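Side-chain contacts in ADP-dependent L-serine kinase SerK (Thermococcus kodakarensis KOD1, PDB 5X0J), which catalyses the ADP-dependent phosphorylation of free L-serine to O-phospho-L-serine, with release of AMP, the first step from serine to cysteine: residues V114-K119 and D166-E171; P128-K133 and A140-G145; I177-K182 and R186-K191. The protein carries 1 engineered substitution. All blocks are in the same frame, centred on the assembly; numbering follows the deposited sequence.

Contact 1 of 3, residues V114-K119 and D166-E171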
ATOM      1  N   VAL A 114      18.915   3.529   8.786  1.00 16.06           N
ATOM      2  CA  VAL A 114      19.554   2.265   9.196  1.00 16.17           C
ATOM      3  C   VAL A 114      19.636   2.132  10.726  1.00 16.43           C
ATOM      4  O   VAL A 114      19.327   1.067  11.279  1.00 16.22           O
ATOM      5  CB  VAL A 114      20.937   2.090   8.529  1.00 16.36           C
ATOM      6  CG1 VAL A 114      21.692   0.895   9.119  1.00 16.40           C
ATOM      7  CG2 VAL A 114      20.779   1.922   7.026  1.00 16.40           C
ATOM      8  N   GLU A 115      20.046   3.200  11.407  1.00 17.11           N
ATOM      9  CA  GLU A 115      20.107   3.267  12.879  0.50 17.48           C
ATOM     10  C   GLU A 115      18.757   2.923  13.503  1.00 17.10           C
ATOM     11  O   GLU A 115      18.656   2.151  14.465  1.00 17.27           O
ATOM     12  CB  GLU A 115      20.537   4.684  13.317  0.50 18.29           C
ATOM     13  CG  GLU A 115      20.563   4.953  14.817  0.50 19.09           C
ATOM     14  CD  GLU A 115      21.156   6.313  15.158  0.50 19.89           C
ATOM     15  OE1 GLU A 115      20.787   7.313  14.502  0.50 20.66           O
ATOM     16  OE2 GLU A 115      21.980   6.382  16.093  0.50 20.55           O
ATOM     17  N   ARG A 116      17.704   3.539  12.960  1.00 16.53           N
ATOM     18  CA  ARG A 116      16.342   3.292  13.464  1.00 16.21           C
ATOM     19  C   ARG A 116      15.871   1.866  13.177  1.00 15.05           C
ATOM     20  O   ARG A 116      15.218   1.253  14.022  1.00 14.78           O
ATOM     21  CB  ARG A 116      15.332   4.313  12.914  1.00 16.78           C
ATOM     22  CG  ARG A 116      15.402   5.680  13.580  1.00 17.92           C
ATOM     23  CD  ARG A 116      14.766   5.678  14.965  1.00 18.92           C
ATOM     24  NE  ARG A 116      13.304   5.661  14.932  1.00 19.51           N
ATOM     25  CZ  ARG A 116      12.525   6.725  14.724  1.00 19.85           C
ATOM     26  NH1 ARG A 116      13.049   7.923  14.519  1.00 20.12           N
ATOM     27  NH2 ARG A 116      11.202   6.581  14.716  1.00 20.48           N
ATOM     28  N   LEU A 117      16.189   1.341  11.998  1.00 14.41           N
ATOM     29  CA  LEU A 117      15.893  -0.062  11.687  1.00 13.85           C
ATOM     30  C   LEU A 117      16.592  -1.021  12.666  1.00 13.91           C
ATOM     31  O   LEU A 117      15.967  -1.941  13.205  1.00 13.65           O
ATOM     32  CB  LEU A 117      16.290  -0.384  10.249  1.00 13.71           C
ATOM     33  CG  LEU A 117      15.471   0.309   9.153  1.00 13.51           C
ATOM     34  CD1 LEU A 117      16.118   0.014   7.810  1.00 13.63           C
ATOM     35  CD2 LEU A 117      14.008  -0.132   9.143  1.00 13.50           C
ATOM     36  N   LYS A 118      17.873  -0.771  12.926  1.00 14.25           N
ATOM     37  CA  LYS A 118      18.629  -1.597  13.869  1.00 14.65           C
ATOM     38  C   LYS A 118      18.080  -1.478  15.293  1.00 14.94           C
ATOM     39  O   LYS A 118      17.993  -2.490  15.999  1.00 14.75           O
ATOM     40  CB  LYS A 118      20.115  -1.260  13.805  1.00 15.29           C
ATOM     41  CG  LYS A 118      20.770  -1.758  12.531  1.00 15.49           C
ATOM     42  CD  LYS A 118      22.246  -1.399  12.468  1.00 16.28           C
ATOM     43  CE  LYS A 118      22.881  -1.983  11.226  1.00 16.58           C
ATOM     44  NZ  LYS A 118      24.357  -1.861  11.238  1.00 17.51           N
ATOM     45  N   LYS A 119      17.643  -0.282  15.698  1.00 15.08           N
ATOM     46  CA  LYS A 119      17.047  -0.116  17.041  1.00 15.90           C
ATOM     47  C   LYS A 119      15.767  -0.939  17.190  1.00 15.89           C
ATOM     48  O   LYS A 119      15.472  -1.454  18.271  1.00 16.37           O
ATOM     49  CB  LYS A 119      16.772   1.360  17.357  1.00 16.46           C
ATOM     50  CG  LYS A 119      16.266   1.616  18.774  1.00 17.22           C
ATOM     51  CD  LYS A 119      14.737   1.704  18.842  1.00 17.27           C
ATOM     52  CE  LYS A 119      14.228   1.785  20.278  1.00 17.91           C
ATOM     53  NZ  LYS A 119      12.742   1.887  20.345  1.00 17.98           N
ATOM     54  N   ASP A 166       7.110   4.654   8.794  1.00 13.32           N
ATOM     55  CA  ASP A 166       5.915   5.405   9.206  1.00 13.54           C
ATOM     56  C   ASP A 166       6.260   6.440  10.270  1.00 13.77           C
ATOM     57  O   ASP A 166       5.919   7.615  10.149  1.00 13.70           O
ATOM     58  CB  ASP A 166       4.863   4.432   9.731  1.00 13.84           C
ATOM     59  CG  ASP A 166       3.496   5.053   9.897  1.00 14.01           C
ATOM     60  OD1 ASP A 166       3.036   5.782   8.990  1.00 14.32           O
ATOM     61  OD2 ASP A 166       2.855   4.751  10.925  1.00 14.42           O
ATOM     62  N   GLU A 167       6.969   6.001  11.302  1.00 13.96           N
ATOM     63  CA  GLU A 167       7.359   6.902  12.378  1.00 14.56           C
ATOM     64  C   GLU A 167       8.270   8.030  11.904  1.00 14.42           C
ATOM     65  O   GLU A 167       8.073   9.185  12.276  1.00 14.48           O
ATOM     66  CB  GLU A 167       8.049   6.127  13.488  1.00 15.05           C
ATOM     67  CG  GLU A 167       7.115   5.183  14.223  1.00 15.74           C
ATOM     68  CD  GLU A 167       7.846   4.218  15.139  1.00 16.54           C
ATOM     69  OE1 GLU A 167       9.087   4.295  15.260  1.00 18.13           O
ATOM     70  OE2 GLU A 167       7.164   3.367  15.744  1.00 17.45           O
ATOM     71  N   MET A 168       9.266   7.691  11.093  1.00 14.26           N
ATOM     72  CA  MET A 168      10.193   8.703  10.587  1.00 14.51           C
ATOM     73  C   MET A 168       9.496   9.697   9.671  1.00 14.53           C
ATOM     74  O   MET A 168       9.845  10.875   9.666  1.00 14.56           O
ATOM     75  CB  MET A 168      11.389   8.055   9.895  1.00 14.66           C
ATOM     76  CG  MET A 168      12.264   7.267  10.860  1.00 14.86           C
ATOM     77  SD  MET A 168      13.761   6.591  10.130  1.00 15.33           S
ATOM     78  CE  MET A 168      14.809   8.055  10.134  1.00 15.86           C
ATOM     79  N   SER A 169       8.514   9.217   8.913  1.00 14.27           N
ATOM     80  CA  SER A 169       7.674  10.071   8.067  0.70 14.60           C
ATOM     81  C   SER A 169       6.860  11.059   8.908  1.00 14.96           C
ATOM     82  O   SER A 169       6.827  12.264   8.640  1.00 15.49           O
ATOM     83  CB  SER A 169       6.764   9.179   7.220  0.70 14.43           C
ATOM     84  OG  SER A 169       5.709   9.892   6.614  0.70 14.76           O
ATOM     85  N   VAL A 170       6.210  10.541   9.945  1.00 15.12           N
ATOM     86  CA  VAL A 170       5.417  11.390  10.855  1.00 15.71           C
ATOM     87  C   VAL A 170       6.293  12.415  11.572  1.00 16.54           C
ATOM     88  O   VAL A 170       5.877  13.564  11.765  1.00 17.27           O
ATOM     89  CB  VAL A 170       4.613  10.528  11.849  1.00 15.64           C
ATOM     90  CG1 VAL A 170       3.968  11.375  12.943  1.00 15.86           C
ATOM     91  CG2 VAL A 170       3.542   9.738  11.101  1.00 15.42           C
ATOM     92  N   GLU A 171       7.499  11.999  11.946  1.00 16.97           N
ATOM     93  CA  GLU A 171       8.471  12.892  12.590  1.00 17.99           C
ATOM     94  C   GLU A 171       9.075  13.942  11.635  1.00 18.29           C
ATOM     95  O   GLU A 171       9.721  14.883  12.096  1.00 19.21           O
ATOM     96  CB  GLU A 171       9.600  12.069  13.230  1.00 18.42           C
ATOM     97  CG  GLU A 171       9.170  11.196  14.419  1.00 18.82           C
ATOM     98  CD  GLU A 171      10.090  10.012  14.655  1.00 19.43           C
ATOM     99  OE1 GLU A 171      11.273  10.087  14.263  1.00 20.10           O
ATOM    100  OE2 GLU A 171       9.638   8.990  15.241  1.00 20.07           O
TER
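R116 grips E171 end-on in a two-pronged salt bridge, NH1 and NH2 each taking one carboxylate oxygen. NH1 of R116 donates to OE1 of E171 over 2.8 Å, and the bond is nearly straight at 173°. It lies in the guanidinium plane and uses the syn lone pair of OE1. NH2 of R116 reaches OE2 of E171 at 2.9 Å, more bent and tilted out of both planes. The two flat groups are nearly coplanar, 22° apart. NH2 has a second acceptor. OE1 of E167 sits 3.2 Å from NH2 of R116, in the guanidinium plane, and offers its anti lone pair. One arginine thus joins two carboxylates placed a helical turn apart, at i and i+4.

M168 supplies the apolar part. Its CG lies over one face of the R116 guanidinium, toward the rim, 3.8 Å from NH1. Its SD rests 3.9 Å from CB of R116, so the thioether runs along the aliphatic base of the arginine. The R116 chain folds at chi2 (-76°) and again at chi3, which carries the guanidinium over M168 CG and on to the acids.

Further out, each acid has another basic partner. E167 OE2 pairs with K163, and E171 OE1 also pairs with K173. These lysines probably help keep both carboxylates charged and turned to R116. R116 also touches V164, and M168 packs on E112 and V113. The whole is a salt-bridge network with a methionine beneath it, tying helix 110-119 to helix 155-170 in the C-terminal domain, away from the ligand pockets.

Contact 2 of 3, residues P128-K133 and A140-G145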
ATOM      1  N   PRO A 128      25.673  -7.120  -1.960  1.00 14.51           N
ATOM      2  CA  PRO A 128      25.422  -6.717  -3.343  1.00 14.75           C
ATOM      3  C   PRO A 128      24.328  -7.521  -4.056  1.00 14.57           C
ATOM      4  O   PRO A 128      23.830  -7.067  -5.081  1.00 14.38           O
ATOM      5  CB  PRO A 128      26.776  -6.911  -4.031  1.00 15.26           C
ATOM      6  CG  PRO A 128      27.512  -7.870  -3.191  1.00 15.32           C
ATOM      7  CD  PRO A 128      27.025  -7.682  -1.782  1.00 14.92           C
ATOM      8  N   GLU A 129      23.930  -8.667  -3.502  1.00 14.55           N
ATOM      9  CA  GLU A 129      22.861  -9.471  -4.102  1.00 14.85           C
ATOM     10  C   GLU A 129      21.518  -9.312  -3.388  1.00 14.34           C
ATOM     11  O   GLU A 129      20.599 -10.086  -3.625  1.00 14.28           O
ATOM     12  CB  GLU A 129      23.276 -10.942  -4.167  1.00 15.58           C
ATOM     13  CG  GLU A 129      24.385 -11.227  -5.173  1.00 16.56           C
ATOM     14  CD  GLU A 129      23.941 -11.160  -6.625  1.00 17.51           C
ATOM     15  OE1 GLU A 129      22.727 -10.963  -6.899  1.00 17.83           O
ATOM     16  OE2 GLU A 129      24.817 -11.317  -7.506  1.00 19.16           O
ATOM     17  N   ALA A 130      21.391  -8.303  -2.531  1.00 13.84           N
ATOM     18  CA  ALA A 130      20.145  -8.080  -1.789  1.00 13.46           C
ATOM     19  C   ALA A 130      18.913  -7.963  -2.696  1.00 13.54           C
ATOM     20  O   ALA A 130      17.895  -8.567  -2.406  1.00 13.07           O
ATOM     21  CB  ALA A 130      20.266  -6.833  -0.926  1.00 13.25           C
ATOM     22  N   GLU A 131      19.018  -7.211  -3.785  1.00 13.87           N
ATOM     23  CA  GLU A 131      17.863  -6.967  -4.646  1.00 14.29           C
ATOM     24  C   GLU A 131      17.286  -8.256  -5.207  1.00 14.57           C
ATOM     25  O   GLU A 131      16.067  -8.464  -5.130  1.00 13.94           O
ATOM     26  CB  GLU A 131      18.222  -6.023  -5.789  1.00 14.96           C
ATOM     27  CG  GLU A 131      17.035  -5.681  -6.676  1.00 15.56           C
ATOM     28  CD  GLU A 131      17.237  -4.451  -7.520  1.00 16.21           C
ATOM     29  OE1 GLU A 131      18.250  -3.749  -7.366  1.00 16.94           O
ATOM     30  OE2 GLU A 131      16.366  -4.178  -8.368  1.00 16.98           O
ATOM     31  N   GLU A 132      18.147  -9.117  -5.757  1.00 15.35           N
ATOM     32  CA  GLU A 132      17.661 -10.378  -6.316  1.00 16.13           C
ATOM     33  C   GLU A 132      17.191 -11.349  -5.237  1.00 15.10           C
ATOM     34  O   GLU A 132      16.194 -12.045  -5.433  1.00 14.97           O
ATOM     35  CB  GLU A 132      18.666 -11.006  -7.295  1.00 17.88           C
ATOM     36  CG  GLU A 132      18.699 -10.302  -8.656  1.00 19.47           C
ATOM     37  CD  GLU A 132      17.317 -10.103  -9.290  1.00 20.82           C
ATOM     38  OE1 GLU A 132      16.509 -11.058  -9.321  1.00 22.61           O
ATOM     39  OE2 GLU A 132      17.017  -8.988  -9.761  1.00 22.49           O
ATOM     40  N   LYS A 133      17.843 -11.350  -4.073  1.00 14.16           N
ATOM     41  CA  LYS A 133      17.331 -12.118  -2.939  1.00 13.91           C
ATOM     42  C   LYS A 133      15.909 -11.681  -2.567  1.00 13.60           C
ATOM     43  O   LYS A 133      15.032 -12.523  -2.316  1.00 13.52           O
ATOM     44  CB  LYS A 133      18.259 -11.999  -1.724  1.00 13.61           C
ATOM     45  CG  LYS A 133      19.600 -12.708  -1.886  1.00 13.71           C
ATOM     46  CD  LYS A 133      20.504 -12.407  -0.719  1.00 13.41           C
ATOM     47  CE  LYS A 133      21.883 -12.992  -0.956  1.00 13.53           C
ATOM     48  NZ  LYS A 133      22.695 -12.831   0.274  1.00 13.54           N
ATOM     49  N   ALA A 140      13.288 -10.030   3.795  1.00 12.31           N
ATOM     50  CA  ALA A 140      12.111  -9.174   4.000  1.00 12.16           C
ATOM     51  C   ALA A 140      12.106  -8.018   2.996  1.00 11.84           C
ATOM     52  O   ALA A 140      11.097  -7.749   2.344  1.00 11.79           O
ATOM     53  CB  ALA A 140      12.101  -8.641   5.422  1.00 12.14           C
ATOM     54  N   PHE A 141      13.240  -7.337   2.881  1.00 11.68           N
ATOM     55  CA  PHE A 141      13.407  -6.243   1.936  1.00 11.65           C
ATOM     56  C   PHE A 141      14.876  -6.130   1.548  1.00 11.75           C
ATOM     57  O   PHE A 141      15.756  -6.426   2.364  1.00 11.86           O
ATOM     58  CB  PHE A 141      13.054  -4.888   2.574  1.00 11.75           C
ATOM     59  CG  PHE A 141      11.584  -4.547   2.643  1.00 11.80           C
ATOM     60  CD1 PHE A 141      10.846  -4.251   1.495  1.00 11.78           C
ATOM     61  CD2 PHE A 141      10.963  -4.408   3.879  1.00 11.87           C
ATOM     62  CE1 PHE A 141       9.510  -3.868   1.586  1.00 11.80           C
ATOM     63  CE2 PHE A 141       9.628  -4.049   3.964  1.00 11.88           C
ATOM     64  CZ  PHE A 141       8.904  -3.769   2.825  1.00 11.92           C
ATOM     65  N   ALA A 142      15.127  -5.672   0.327  1.00 11.81           N
ATOM     66  CA  ALA A 142      16.428  -5.119  -0.062  1.00 12.06           C
ATOM     67  C   ALA A 142      16.323  -3.606   0.011  1.00 12.26           C
ATOM     68  O   ALA A 142      15.396  -3.032  -0.555  1.00 12.56           O
ATOM     69  CB  ALA A 142      16.816  -5.554  -1.465  1.00 12.22           C
ATOM     70  N   LEU A 143      17.261  -2.978   0.708  1.00 12.52           N
ATOM     71  CA  LEU A 143      17.351  -1.521   0.792  1.00 12.89           C
ATOM     72  C   LEU A 143      18.423  -1.086  -0.186  1.00 13.32           C
ATOM     73  O   LEU A 143      19.610  -1.356   0.046  1.00 13.50           O
ATOM     74  CB  LEU A 143      17.702  -1.118   2.225  1.00 13.07           C
ATOM     75  CG  LEU A 143      18.068   0.336   2.496  1.00 13.34           C
ATOM     76  CD1 LEU A 143      16.945   1.257   2.053  1.00 13.34           C
ATOM     77  CD2 LEU A 143      18.356   0.513   3.974  1.00 13.47           C
ATOM     78  N   VAL A 144      18.016  -0.474  -1.294  1.00 13.86           N
ATOM     79  CA  VAL A 144      18.918  -0.242  -2.413  1.00 14.80           C
ATOM     80  C   VAL A 144      18.884   1.192  -2.911  1.00 15.43           C
ATOM     81  O   VAL A 144      17.832   1.825  -2.998  1.00 15.07           O
ATOM     82  CB  VAL A 144      18.670  -1.244  -3.567  1.00 15.14           C
ATOM     83  CG1 VAL A 144      18.914  -2.664  -3.088  1.00 15.24           C
ATOM     84  CG2 VAL A 144      17.279  -1.105  -4.162  1.00 15.42           C
ATOM     85  N   GLY A 145      20.080   1.701  -3.179  1.00 16.47           N
ATOM     86  CA  GLY A 145      20.278   2.994  -3.810  1.00 17.49           C
ATOM     87  C   GLY A 145      21.729   3.044  -4.236  1.00 18.40           C
ATOM     88  O   GLY A 145      22.168   2.187  -5.002  1.00 19.20           O
TER
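A142 sets its methyl group against the first turn of helix 130-135. Its CB lies 3.3 Å from the carbonyl O of A130 and 3.7 Å from CB of A130. The same methyl is 3.6 Å from N of E131, so it rests on the peptide link between A130 and E131. Both alanine CB atoms point into the contact. With such short side chains the helix comes close to the strand: the CA atoms of A130 and A142 are 5.1 Å apart.

Two residues along the strand, V144 faces the same way. Its CG2 approaches OE1 of E131 at 4.3 Å, a loose contact beside the end of a long chain. The E131 chain runs out extended, CG opposite the backbone N (chi1 -177°), and carries its carboxylate alongside V144. There it is held by charge from elsewhere: OE2 pairs with K182 and OE1 with R186. The valine therefore flanks a paired carboxylate.

L143 points to the other side of the strand, where it packs on Y196, F198 and F149. The strand has neighbours on both edges, 148-151 and 196-199, and V144 also touches V197 and I199. A130 reaches S148 and A150. A140 and F141 share I151 as their partner on strand 148-151, forming a classic beta bulge. This is helix-on-sheet packing: a short helix lies by close alanine contact on one face of the antiparallel sheet of the C-terminal domain.

Contact 3 of 3, residues I177-K182 and R186-K191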
ATOM      1  N   ILE A 177       7.547   7.740   0.173  1.00 14.75           N
ATOM      2  CA  ILE A 177       6.803   7.601  -1.079  1.00 14.79           C
ATOM      3  C   ILE A 177       6.768   6.123  -1.440  1.00 14.12           C
ATOM      4  O   ILE A 177       7.772   5.428  -1.271  1.00 14.73           O
ATOM      5  CB  ILE A 177       7.479   8.372  -2.242  1.00 15.41           C
ATOM      6  CG1 ILE A 177       7.690   9.847  -1.869  1.00 16.02           C
ATOM      7  CG2 ILE A 177       6.668   8.239  -3.531  1.00 15.28           C
ATOM      8  CD1 ILE A 177       8.536  10.640  -2.847  1.00 16.85           C
ATOM      9  N   TYR A 178       5.635   5.647  -1.947  1.00 13.28           N
ATOM     10  CA  TYR A 178       5.501   4.262  -2.382  1.00 12.69           C
ATOM     11  C   TYR A 178       5.443   4.205  -3.911  1.00 12.67           C
ATOM     12  O   TYR A 178       4.634   4.902  -4.528  1.00 12.77           O
ATOM     13  CB  TYR A 178       4.254   3.628  -1.760  1.00 12.43           C
ATOM     14  CG  TYR A 178       4.472   3.165  -0.338  1.00 12.29           C
ATOM     15  CD1 TYR A 178       4.412   4.060   0.730  1.00 12.34           C
ATOM     16  CD2 TYR A 178       4.742   1.836  -0.069  1.00 12.05           C
ATOM     17  CE1 TYR A 178       4.619   3.631   2.038  1.00 12.38           C
ATOM     18  CE2 TYR A 178       4.943   1.385   1.233  1.00 12.01           C
ATOM     19  CZ  TYR A 178       4.878   2.288   2.284  1.00 12.20           C
ATOM     20  OH  TYR A 178       5.075   1.843   3.582  1.00 12.18           O
ATOM     21  N   TYR A 179       6.302   3.377  -4.510  1.00 12.61           N
ATOM     22  CA  TYR A 179       6.381   3.232  -5.970  1.00 12.79           C
ATOM     23  C   TYR A 179       5.793   1.926  -6.442  1.00 12.43           C
ATOM     24  O   TYR A 179       6.103   0.889  -5.889  1.00 12.32           O
ATOM     25  CB  TYR A 179       7.845   3.284  -6.436  1.00 13.19           C
ATOM     26  CG  TYR A 179       8.419   4.674  -6.446  1.00 13.81           C
ATOM     27  CD1 TYR A 179       8.850   5.276  -5.269  1.00 14.10           C
ATOM     28  CD2 TYR A 179       8.507   5.405  -7.630  1.00 14.21           C
ATOM     29  CE1 TYR A 179       9.356   6.570  -5.273  1.00 14.68           C
ATOM     30  CE2 TYR A 179       9.024   6.689  -7.647  1.00 14.81           C
ATOM     31  CZ  TYR A 179       9.452   7.267  -6.468  1.00 14.96           C
ATOM     32  OH  TYR A 179       9.944   8.556  -6.481  1.00 16.38           O
ATOM     33  N   GLY A 180       4.970   1.973  -7.487  1.00 12.47           N
ATOM     34  CA  GLY A 180       4.489   0.763  -8.128  1.00 12.50           C
ATOM     35  C   GLY A 180       5.546  -0.021  -8.889  1.00 12.65           C
ATOM     36  O   GLY A 180       5.488  -1.242  -8.954  1.00 12.59           O
ATOM     37  N   LEU A 181       6.519   0.690  -9.472  1.00 12.92           N
ATOM     38  CA  LEU A 181       7.574   0.073 -10.291  1.00 13.40           C
ATOM     39  C   LEU A 181       8.936   0.502  -9.772  1.00 13.46           C
ATOM     40  O   LEU A 181       9.204   1.695  -9.632  1.00 13.41           O
ATOM     41  CB  LEU A 181       7.434   0.510 -11.746  1.00 13.66           C
ATOM     42  CG  LEU A 181       6.164   0.092 -12.484  1.00 13.83           C
ATOM     43  CD1 LEU A 181       6.168   0.720 -13.876  1.00 14.04           C
ATOM     44  CD2 LEU A 181       6.043  -1.418 -12.566  1.00 14.11           C
ATOM     45  N   LYS A 182       9.815  -0.466  -9.516  1.00 13.57           N
ATOM     46  CA  LYS A 182      11.143  -0.146  -9.004  1.00 13.93           C
ATOM     47  C   LYS A 182      11.972   0.661 -10.002  1.00 14.23           C
ATOM     48  O   LYS A 182      12.813   1.460  -9.606  1.00 14.16           O
ATOM     49  CB  LYS A 182      11.901  -1.401  -8.556  1.00 14.11           C
ATOM     50  CG  LYS A 182      12.367  -2.337  -9.655  1.00 14.41           C
ATOM     51  CD  LYS A 182      13.062  -3.536  -9.045  1.00 14.74           C
ATOM     52  CE  LYS A 182      13.611  -4.450 -10.120  1.00 14.97           C
ATOM     53  NZ  LYS A 182      14.329  -5.612  -9.532  1.00 15.26           N
ATOM     54  N   ARG A 186      14.155   4.017  -9.367  1.00 17.30           N
ATOM     55  CA  ARG A 186      15.530   4.216  -9.860  1.00 18.20           C
ATOM     56  C   ARG A 186      15.656   5.495 -10.704  1.00 18.80           C
ATOM     57  O   ARG A 186      16.617   6.244 -10.550  1.00 18.62           O
ATOM     58  CB  ARG A 186      16.002   3.012 -10.673  1.00 18.75           C
ATOM     59  CG  ARG A 186      16.245   1.735  -9.877  1.00 19.55           C
ATOM     60  CD  ARG A 186      17.492   1.813  -9.018  1.00 20.40           C
ATOM     61  NE  ARG A 186      17.887   0.501  -8.498  1.00 21.01           N
ATOM     62  CZ  ARG A 186      18.911   0.292  -7.665  1.00 21.52           C
ATOM     63  NH1 ARG A 186      19.662   1.308  -7.228  1.00 22.01           N
ATOM     64  NH2 ARG A 186      19.185  -0.945  -7.260  1.00 21.60           N
ATOM     65  N   GLU A 187      14.679   5.749 -11.569  1.00 19.22           N
ATOM     66  CA  GLU A 187      14.681   6.969 -12.390  1.00 20.35           C
ATOM     67  C   GLU A 187      14.631   8.225 -11.518  1.00 20.61           C
ATOM     68  O   GLU A 187      15.387   9.169 -11.752  1.00 20.91           O
ATOM     69  CB  GLU A 187      13.513   6.963 -13.386  1.00 21.02           C
ATOM     70  CG  GLU A 187      13.548   8.097 -14.409  1.00 22.25           C
ATOM     71  CD  GLU A 187      12.301   8.180 -15.279  1.00 23.25           C
ATOM     72  OE1 GLU A 187      11.327   7.425 -15.047  1.00 24.06           O
ATOM     73  N   ASP A 188      13.764   8.231 -10.506  1.00 20.58           N
ATOM     74  CA  ASP A 188      13.654   9.371  -9.582  1.00 21.11           C
ATOM     75  C   ASP A 188      14.874   9.521  -8.679  1.00 21.18           C
ATOM     76  O   ASP A 188      15.213  10.630  -8.270  1.00 21.58           O
ATOM     77  CB  ASP A 188      12.387   9.261  -8.723  1.00 21.31           C
ATOM     78  CG  ASP A 188      11.122   9.489  -9.518  1.00 22.09           C
ATOM     79  OD1 ASP A 188      11.195   9.607 -10.772  1.00 23.26           O
ATOM     80  OD2 ASP A 188      10.045   9.545  -8.886  1.00 22.53           O
ATOM     81  N   MET A 189      15.523   8.406  -8.381  0.70 21.15           N
ATOM     82  CA  MET A 189      16.769   8.413  -7.630  0.70 21.62           C
ATOM     83  C   MET A 189      17.866   9.169  -8.375  0.70 22.04           C
ATOM     84  O   MET A 189      18.580   9.969  -7.775  0.70 22.22           O
ATOM     85  CB  MET A 189      17.204   6.981  -7.365  0.70 21.83           C
ATOM     86  CG  MET A 189      18.183   6.817  -6.235  0.70 22.06           C
ATOM     87  SD  MET A 189      18.490   5.058  -6.058  0.70 22.37           S
ATOM     88  CE  MET A 189      16.996   4.488  -5.244  0.70 21.79           C
ATOM     89  N   ALA A 190      17.966   8.930  -9.682  1.00 22.13           N
ATOM     90  CA  ALA A 190      18.923   9.641 -10.550  1.00 22.96           C
ATOM     91  C   ALA A 190      18.651  11.147 -10.666  1.00 23.94           C
ATOM     92  O   ALA A 190      19.580  11.922 -10.901  1.00 24.75           O
ATOM     93  CB  ALA A 190      18.945   9.007 -11.934  1.00 22.98           C
ATOM     94  N   LYS A 191      17.391  11.544 -10.495  1.00 24.41           N
ATOM     95  CA  LYS A 191      16.988  12.958 -10.467  1.00 25.21           C
ATOM     96  C   LYS A 191      17.120  13.613  -9.079  1.00 25.29           C
ATOM     97  O   LYS A 191      16.842  14.807  -8.935  1.00 26.07           O
ATOM     98  CB  LYS A 191      15.538  13.098 -10.949  1.00 25.67           C
ATOM     99  CG  LYS A 191      15.271  12.642 -12.378  1.00 26.42           C
ATOM    100  CD  LYS A 191      13.769  12.608 -12.658  1.00 26.66           C
ATOM    101  CE  LYS A 191      13.440  12.285 -14.111  1.00 27.06           C
TER
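Y179 reaches D188 through its hydroxyl, and this is the tight end of the contact. OH of Y179 donates to OD2 of D188 over 2.6 Å, a short bond. OD2 approaches at the edge of the ring, in its plane, and lies 3.3 Å from CE2 of Y179. The carboxylate is turned 74° from the ring. Its OD2 is met on the anti side, 17° out of the carboxylate plane. Both residues are buried. D188 has CG beside the backbone N (chi1 -70°), which brings the carboxylate off the helix to the phenol. OD2 also pairs with K5, so one oxygen takes both a hydroxyl and an ammonium group. The two donors probably favour the charged form of D188. A phenylalanine in place of Y179 would keep the ring but lack the hydroxyl, and would probably weaken the tie between strand and helix 182-190, with D188 left to K5 and freer to turn.

Helix 182-190 is the connection of a beta-alpha-beta crossover: strands 175-179 and 196-199 both run antiparallel to 98-107. Strand 175-179 ends at Y179, L181 takes the N-cap position and the helix follows. Its first turn is marked by the bond from N of R186 to O of K182, 2.9 Å long. CG of R186 also lies 3.5 Å from that carbonyl O.

The other end is looser and partly exposed. There the polar ends of K182 and R186 turn to partners elsewhere. Both share E131, and NZ of K182 has E135 as well. R186 bends at chi2, and its NH1 makes a weak bond to the carbonyl O of G145.

Contacts 2 and 3 are joined directly, their centres 15 Å apart. E131 OE2 meets K182 NZ at 2.7 Å, and E131 OE1 meets R186 NH2 at 3.0 Å, so one acid of contact 2 holds two bases of contact 3. Contact 1 touches contact 2 more lightly, V114 CG2 to L143 CD2 at 4.1 Å. It does not touch contact 3, although helix 155-170 leads on to strand 175-179. Contact 3 lies nearest the active site: the side chain of Y179 is about 6 Å from that of W102, which binds phosphoserine, and about 12 Å from the bound phosphoserine itself. Contacts 1 and 2 lie away from the phosphoserine and AMP pockets.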